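Local coordinates for peptidoglycan glycosyltransferase (PDB 4MNR), which belongs to the penicillin-binding proteins and carries a transpeptidase domain of the beta-lactamase-like fold, at residues F264-F272 / P317-V327. Residues are numbered along the deposited sequence; the frame is centred on the assembly and turned at random.
Sequences FGFNKEIDF and PQATVLEMAMV
Phe264 faces Val327, their CA atoms 6.2 Å apart, where the loop leaving helix 242-263 curls over the first turns of helix 321-332; Gly265 ends the former helix in a Schellman motif and opens a type II turn to Lys268. Phe264 CD1 lies 4.0 Å from Val327 CG2, the side chains crossing at about a right angle. Glycine readily adopts the positive phi (114°) of Gly265, and its bare CA lets Glu323 come close. The carboxyl group of Glu323 is the polar centre of the contact. Glu323 leaves the helix with CG anti to the backbone N (chi1 167°) and bends at chi2, bringing OE2 to 2.7 Å from Phe264 O. Two oxygens so close suggest that the acid is protonated and donates to the carbonyl, which would ease its burial; OE1, also buried, has no polar partner in the model. Apolar side chains flank it within the contact. The Phe266 ring, its plane 59° from the carboxyl group, spans Glu323 CG, Pro317 and Ala319: its CE2 lies 3.7 Å from Pro317 CB, while SE of Met324, a selenomethionine like Met326, sits at its edge. On Ile270, CD1 meets Met326 CE tip to tip at 3.7 Å, branched isoleucine against a long, flexible chain. Leu322 CD2 makes a CH-pi contact over the centre of the Phe272 ring, 3.9 Å from its centroid. Thr320 N-caps the helix, its OG1 accepting from Glu323 N at 3.0 Å, which probably helps fix the turn carrying the glutamate. Helix 188-197 packs against Phe264 and Val327, Phe187 meets Phe266 edge-to-face, and strands 130-135 and 142-148 of the five-stranded antiparallel sheet receive Val321 and Ala325, and Phe272 and Leu322, respectively.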
ATOM      1  N   PHE A 264     -10.781  -8.262  -3.259  1.00 11.09           N
ATOM      2  CA  PHE A 264      -9.989  -7.055  -3.070  1.00 11.60           C
ATOM      3  C   PHE A 264      -8.657  -7.151  -3.790  1.00 12.03           C
ATOM      4  O   PHE A 264      -7.838  -6.242  -3.697  1.00 15.32           O
ATOM      5  CB  PHE A 264      -9.705  -6.810  -1.584  1.00 12.47           C
ATOM      6  CG  PHE A 264     -10.834  -6.154  -0.842  1.00 11.80           C
ATOM      7  CD1 PHE A 264     -10.835  -4.777  -0.644  1.00 12.15           C
ATOM      8  CD2 PHE A 264     -11.857  -6.905  -0.300  1.00 12.60           C
ATOM      9  CE1 PHE A 264     -11.849  -4.160   0.063  1.00 10.40           C
ATOM     10  CE2 PHE A 264     -12.880  -6.298   0.410  1.00 13.18           C
ATOM     11  CZ  PHE A 264     -12.886  -4.923   0.585  1.00 11.61           C
ATOM     12  N   GLY A 265      -8.422  -8.249  -4.489  1.00 13.19           N
ATOM     13  CA  GLY A 265      -7.233  -8.322  -5.316  1.00 14.70           C
ATOM     14  C   GLY A 265      -6.181  -9.330  -4.907  1.00 13.42           C
ATOM     15  O   GLY A 265      -5.185  -9.501  -5.612  1.00 13.00           O
ATOM     16  N   PHE A 266      -6.383 -10.009  -3.782  1.00 11.49           N
ATOM     17  CA  PHE A 266      -5.452 -11.068  -3.411  1.00  9.24           C
ATOM     18  C   PHE A 266      -5.501 -12.210  -4.431  1.00 12.73           C
ATOM     19  O   PHE A 266      -6.560 -12.536  -4.976  1.00 13.84           O
ATOM     20  CB  PHE A 266      -5.719 -11.550  -1.973  1.00 10.36           C
ATOM     21  CG  PHE A 266      -5.265 -10.572  -0.922  1.00 10.32           C
ATOM     22  CD1 PHE A 266      -6.014  -9.443  -0.641  1.00 10.59           C
ATOM     23  CD2 PHE A 266      -4.071 -10.767  -0.241  1.00 12.73           C
ATOM     24  CE1 PHE A 266      -5.600  -8.524   0.309  1.00 12.69           C
ATOM     25  CE2 PHE A 266      -3.642  -9.860   0.721  1.00 13.78           C
ATOM     26  CZ  PHE A 266      -4.400  -8.728   0.999  1.00 10.87           C
ATOM     27  N   ASN A 267      -4.336 -12.804  -4.698  1.00 11.83           N
ATOM     28  CA  ASN A 267      -4.189 -13.890  -5.673  1.00 13.50           C
ATOM     29  C   ASN A 267      -4.524 -13.491  -7.101  1.00 14.92           C
ATOM     30  O   ASN A 267      -4.843 -14.351  -7.929  1.00 17.70           O
ATOM     31  CB  ASN A 267      -4.990 -15.134  -5.281  1.00 15.05           C
ATOM     32  CG  ASN A 267      -4.501 -15.760  -3.993  1.00 16.78           C
ATOM     33  OD1 ASN A 267      -3.335 -15.619  -3.620  1.00 17.00           O
ATOM     34  ND2 ASN A 267      -5.383 -16.480  -3.323  1.00 17.39           N
ATOM     35  N   LYS A 268      -4.451 -12.195  -7.381  1.00 17.89           N
ATOM     36  CA  LYS A 268      -4.598 -11.693  -8.747  1.00 22.20           C
ATOM     37  C   LYS A 268      -3.303 -11.005  -9.175  1.00 19.65           C
ATOM     38  O   LYS A 268      -2.688 -10.282  -8.407  1.00 22.38           O
ATOM     39  CB  LYS A 268      -5.740 -10.683  -8.829  1.00 26.58           C
ATOM     40  CG  LYS A 268      -7.065 -11.168  -8.276  1.00 32.91           C
ATOM     41  CD  LYS A 268      -7.700 -12.225  -9.164  1.00 41.51           C
ATOM     42  CE  LYS A 268      -9.018 -12.694  -8.575  1.00 47.05           C
ATOM     43  NZ  LYS A 268      -9.870 -11.537  -8.186  1.00 50.28           N
ATOM     44  N   GLU A 269      -2.883 -11.249 -10.408  1.00 35.83           N
ATOM     45  CA  GLU A 269      -1.760 -10.508 -10.943  1.00 42.10           C
ATOM     46  C   GLU A 269      -2.287  -9.161 -11.405  1.00 40.61           C
ATOM     47  O   GLU A 269      -3.153  -9.078 -12.270  1.00 42.41           O
ATOM     48  CB  GLU A 269      -1.074 -11.274 -12.075  1.00 53.45           C
ATOM     49  CG  GLU A 269      -0.050 -12.292 -11.572  1.00 61.08           C
ATOM     50  CD  GLU A 269       0.341 -13.315 -12.624  1.00 67.80           C
ATOM     51  OE1 GLU A 269      -0.421 -14.286 -12.820  1.00 69.97           O
ATOM     52  OE2 GLU A 269       1.411 -13.150 -13.249  1.00 69.54           O
ATOM     53  N   ILE A 270      -1.791  -8.109 -10.779  1.00 35.39           N
ATOM     54  CA  ILE A 270      -2.237  -6.770 -11.112  1.00 33.05           C
ATOM     55  C   ILE A 270      -1.181  -6.102 -11.970  1.00 27.69           C
ATOM     56  O   ILE A 270      -0.006  -6.072 -11.619  1.00 31.80           O
ATOM     57  CB  ILE A 270      -2.554  -5.969  -9.842  1.00 35.90           C
ATOM     58  CG1 ILE A 270      -3.875  -6.483  -9.251  1.00 38.36           C
ATOM     59  CG2 ILE A 270      -2.639  -4.474 -10.147  1.00 36.82           C
ATOM     60  CD1 ILE A 270      -3.994  -6.328  -7.751  1.00 38.94           C
ATOM     61  N   ASP A 271      -1.612  -5.600 -13.122  1.00 16.30           N
ATOM     62  CA  ASP A 271      -0.720  -4.979 -14.082  1.00 17.82           C
ATOM     63  C   ASP A 271      -0.191  -3.660 -13.504  1.00 18.88           C
ATOM     64  O   ASP A 271      -0.957  -2.863 -12.960  1.00 21.05           O
ATOM     65  CB  ASP A 271      -1.511  -4.730 -15.366  1.00 23.08           C
ATOM     66  CG  ASP A 271      -0.641  -4.293 -16.530  1.00 34.46           C
ATOM     67  OD1 ASP A 271       0.553  -4.657 -16.578  1.00 37.30           O
ATOM     68  OD2 ASP A 271      -1.174  -3.591 -17.412  1.00 43.00           O
ATOM     69  N   PHE A 272       1.116  -3.439 -13.610  1.00 18.77           N
ATOM     70  CA  PHE A 272       1.722  -2.209 -13.095  1.00 16.21           C
ATOM     71  C   PHE A 272       3.073  -2.023 -13.786  1.00 16.01           C
ATOM     72  O   PHE A 272       3.741  -3.008 -14.114  1.00 19.86           O
ATOM     73  CB  PHE A 272       1.855  -2.280 -11.556  1.00 14.88           C
ATOM     74  CG  PHE A 272       2.016  -0.937 -10.893  1.00 14.18           C
ATOM     75  CD1 PHE A 272       0.994   0.010 -10.948  1.00 11.65           C
ATOM     76  CD2 PHE A 272       3.178  -0.620 -10.206  1.00 14.18           C
ATOM     77  CE1 PHE A 272       1.141   1.243 -10.354  1.00 13.62           C
ATOM     78  CE2 PHE A 272       3.323   0.614  -9.604  1.00 12.36           C
ATOM     79  CZ  PHE A 272       2.314   1.548  -9.675  1.00 14.23           C
ATOM     80  N   PRO A 317      -2.683 -13.554   4.943  1.00 11.58           N
ATOM     81  CA  PRO A 317      -2.399 -12.628   3.834  1.00  8.55           C
ATOM     82  C   PRO A 317      -0.979 -12.064   3.806  1.00 11.56           C
ATOM     83  O   PRO A 317      -0.377 -11.812   4.854  1.00 11.03           O
ATOM     84  CB  PRO A 317      -3.374 -11.486   4.089  1.00  8.05           C
ATOM     85  CG  PRO A 317      -3.586 -11.507   5.592  1.00  8.48           C
ATOM     86  CD  PRO A 317      -3.581 -12.956   5.952  1.00  8.58           C
ATOM     87  N   GLN A 318      -0.452 -11.893   2.598  1.00 10.55           N
ATOM     88  CA  GLN A 318       0.781 -11.138   2.395  1.00  8.65           C
ATOM     89  C   GLN A 318       0.451 -10.138   1.306  1.00  8.39           C
ATOM     90  O   GLN A 318      -0.099 -10.505   0.267  1.00 11.28           O
ATOM     91  CB  GLN A 318       1.906 -12.035   1.908  1.00 14.08           C
ATOM     92  CG  GLN A 318       2.199 -13.199   2.826  1.00 15.14           C
ATOM     93  CD  GLN A 318       3.344 -14.040   2.317  1.00 19.05           C
ATOM     94  OE1 GLN A 318       3.188 -15.232   2.044  1.00 23.11           O
ATOM     95  NE2 GLN A 318       4.508 -13.426   2.182  1.00 16.67           N
ATOM     96  N   ALA A 319       0.798  -8.881   1.527  1.00  8.86           N
ATOM     97  CA  ALA A 319       0.356  -7.857   0.598  1.00  9.22           C
ATOM     98  C   ALA A 319       1.453  -6.853   0.329  1.00  7.99           C
ATOM     99  O   ALA A 319       2.306  -6.610   1.187  1.00  9.89           O
ATOM    100  CB  ALA A 319      -0.859  -7.134   1.162  1.00 10.73           C
ATOM    101  N   THR A 320       1.391  -6.231  -0.843  1.00  8.05           N
ATOM    102  CA  THR A 320       2.224  -5.053  -1.076  1.00 10.44           C
ATOM    103  C   THR A 320       1.581  -3.828  -0.451  1.00 11.30           C
ATOM    104  O   THR A 320       0.396  -3.834  -0.149  1.00  8.75           O
ATOM    105  CB  THR A 320       2.411  -4.801  -2.574  1.00 10.88           C
ATOM    106  OG1 THR A 320       1.136  -4.641  -3.205  1.00 11.05           O
ATOM    107  CG2 THR A 320       3.137  -5.952  -3.212  1.00 12.32           C
ATOM    108  N   VAL A 321       2.352  -2.758  -0.273  1.00 10.21           N
ATOM    109  CA  VAL A 321       1.774  -1.523   0.249  1.00  9.27           C
ATOM    110  C   VAL A 321       0.767  -0.972  -0.767  1.00 10.60           C
ATOM    111  O   VAL A 321      -0.289  -0.443  -0.405  1.00 10.11           O
ATOM    112  CB  VAL A 321       2.872  -0.500   0.585  1.00 10.24           C
ATOM    113  CG1 VAL A 321       2.257   0.790   1.143  1.00 12.93           C
ATOM    114  CG2 VAL A 321       3.840  -1.124   1.587  1.00 11.41           C
ATOM    115  N   LEU A 322       1.079  -1.144  -2.051  1.00  9.87           N
ATOM    116  CA  LEU A 322       0.153  -0.765  -3.117  1.00 12.08           C
ATOM    117  C   LEU A 322      -1.184  -1.492  -2.979  1.00  6.97           C
ATOM    118  O   LEU A 322      -2.247  -0.866  -3.091  1.00  9.71           O
ATOM    119  CB  LEU A 322       0.781  -1.064  -4.484  1.00 12.55           C
ATOM    120  CG  LEU A 322      -0.104  -0.814  -5.700  1.00 12.25           C
ATOM    121  CD1 LEU A 322      -0.579   0.648  -5.766  1.00 11.90           C
ATOM    122  CD2 LEU A 322       0.626  -1.198  -6.987  1.00 14.32           C
ATOM    123  N   GLU A 323      -1.133  -2.799  -2.698  1.00  7.63           N
ATOM    124  CA  GLU A 323      -2.357  -3.570  -2.502  1.00  8.67           C
ATOM    125  C   GLU A 323      -3.155  -3.026  -1.315  1.00  7.92           C
ATOM    126  O   GLU A 323      -4.373  -2.897  -1.396  1.00 10.24           O
ATOM    127  CB  GLU A 323      -2.060  -5.055  -2.287  1.00 12.64           C
ATOM    128  CG  GLU A 323      -3.246  -5.864  -1.758  1.00 13.48           C
ATOM    129  CD  GLU A 323      -4.424  -5.945  -2.735  1.00 17.83           C
ATOM    130  OE1 GLU A 323      -4.208  -5.980  -3.965  1.00 24.17           O
ATOM    131  OE2 GLU A 323      -5.582  -5.978  -2.263  1.00 16.28           O
HETATM  132  N   MSE A 324      -2.480  -2.698  -0.221  1.00  8.87           N
HETATM  133  CA  MSE A 324      -3.212  -2.159   0.925  1.00 10.31           C
HETATM  134  C   MSE A 324      -3.819  -0.790   0.644  1.00 10.24           C
HETATM  135  O   MSE A 324      -4.884  -0.462   1.147  1.00  9.98           O
HETATM  136  CB  MSE A 324      -2.355  -2.157   2.206  1.00 11.50           C
HETATM  137  CG  MSE A 324      -1.910  -3.547   2.625  1.00 10.95           C
HETATM  138 SE   MSE A 324      -3.363  -4.869   2.663  0.76 18.05          SE
HETATM  139  CE  MSE A 324      -4.548  -3.985   3.939  1.00 17.28           C
ATOM    140  N   ALA A 325      -3.160   0.009  -0.188  1.00  7.43           N
ATOM    141  CA  ALA A 325      -3.743   1.263  -0.612  1.00  7.95           C
ATOM    142  C   ALA A 325      -4.979   0.989  -1.463  1.00  9.38           C
ATOM    143  O   ALA A 325      -5.984   1.670  -1.319  1.00 10.24           O
ATOM    144  CB  ALA A 325      -2.723   2.104  -1.376  1.00 11.23           C
HETATM  145  N   MSE A 326      -4.903  -0.023  -2.323  1.00  9.42           N
HETATM  146  CA  MSE A 326      -6.064  -0.424  -3.120  1.00  9.91           C
HETATM  147  C   MSE A 326      -7.232  -0.882  -2.251  1.00  9.31           C
HETATM  148  O   MSE A 326      -8.392  -0.616  -2.565  1.00 11.56           O
HETATM  149  CB  MSE A 326      -5.687  -1.500  -4.139  1.00 10.84           C
HETATM  150  CG  MSE A 326      -4.701  -0.948  -5.186  1.00 13.42           C
HETATM  151 SE   MSE A 326      -3.925  -2.374  -6.260  0.68 30.13          SE
HETATM  152  CE  MSE A 326      -5.562  -3.162  -6.826  1.00 25.16           C
ATOM    153  N   VAL A 327      -6.931  -1.573  -1.153  1.00 10.21           N
ATOM    154  CA  VAL A 327      -7.983  -1.945  -0.210  1.00 10.32           C
ATOM    155  C   VAL A 327      -8.662  -0.686   0.323  1.00 12.76           C
ATOM    156  O   VAL A 327      -9.885  -0.598   0.387  1.00 11.36           O
ATOM    157  CB  VAL A 327      -7.423  -2.800   0.957  1.00  9.53           C
ATOM    158  CG1 VAL A 327      -8.450  -2.895   2.075  1.00 14.38           C
ATOM    159  CG2 VAL A 327      -7.053  -4.181   0.467  1.00 11.10           C
TER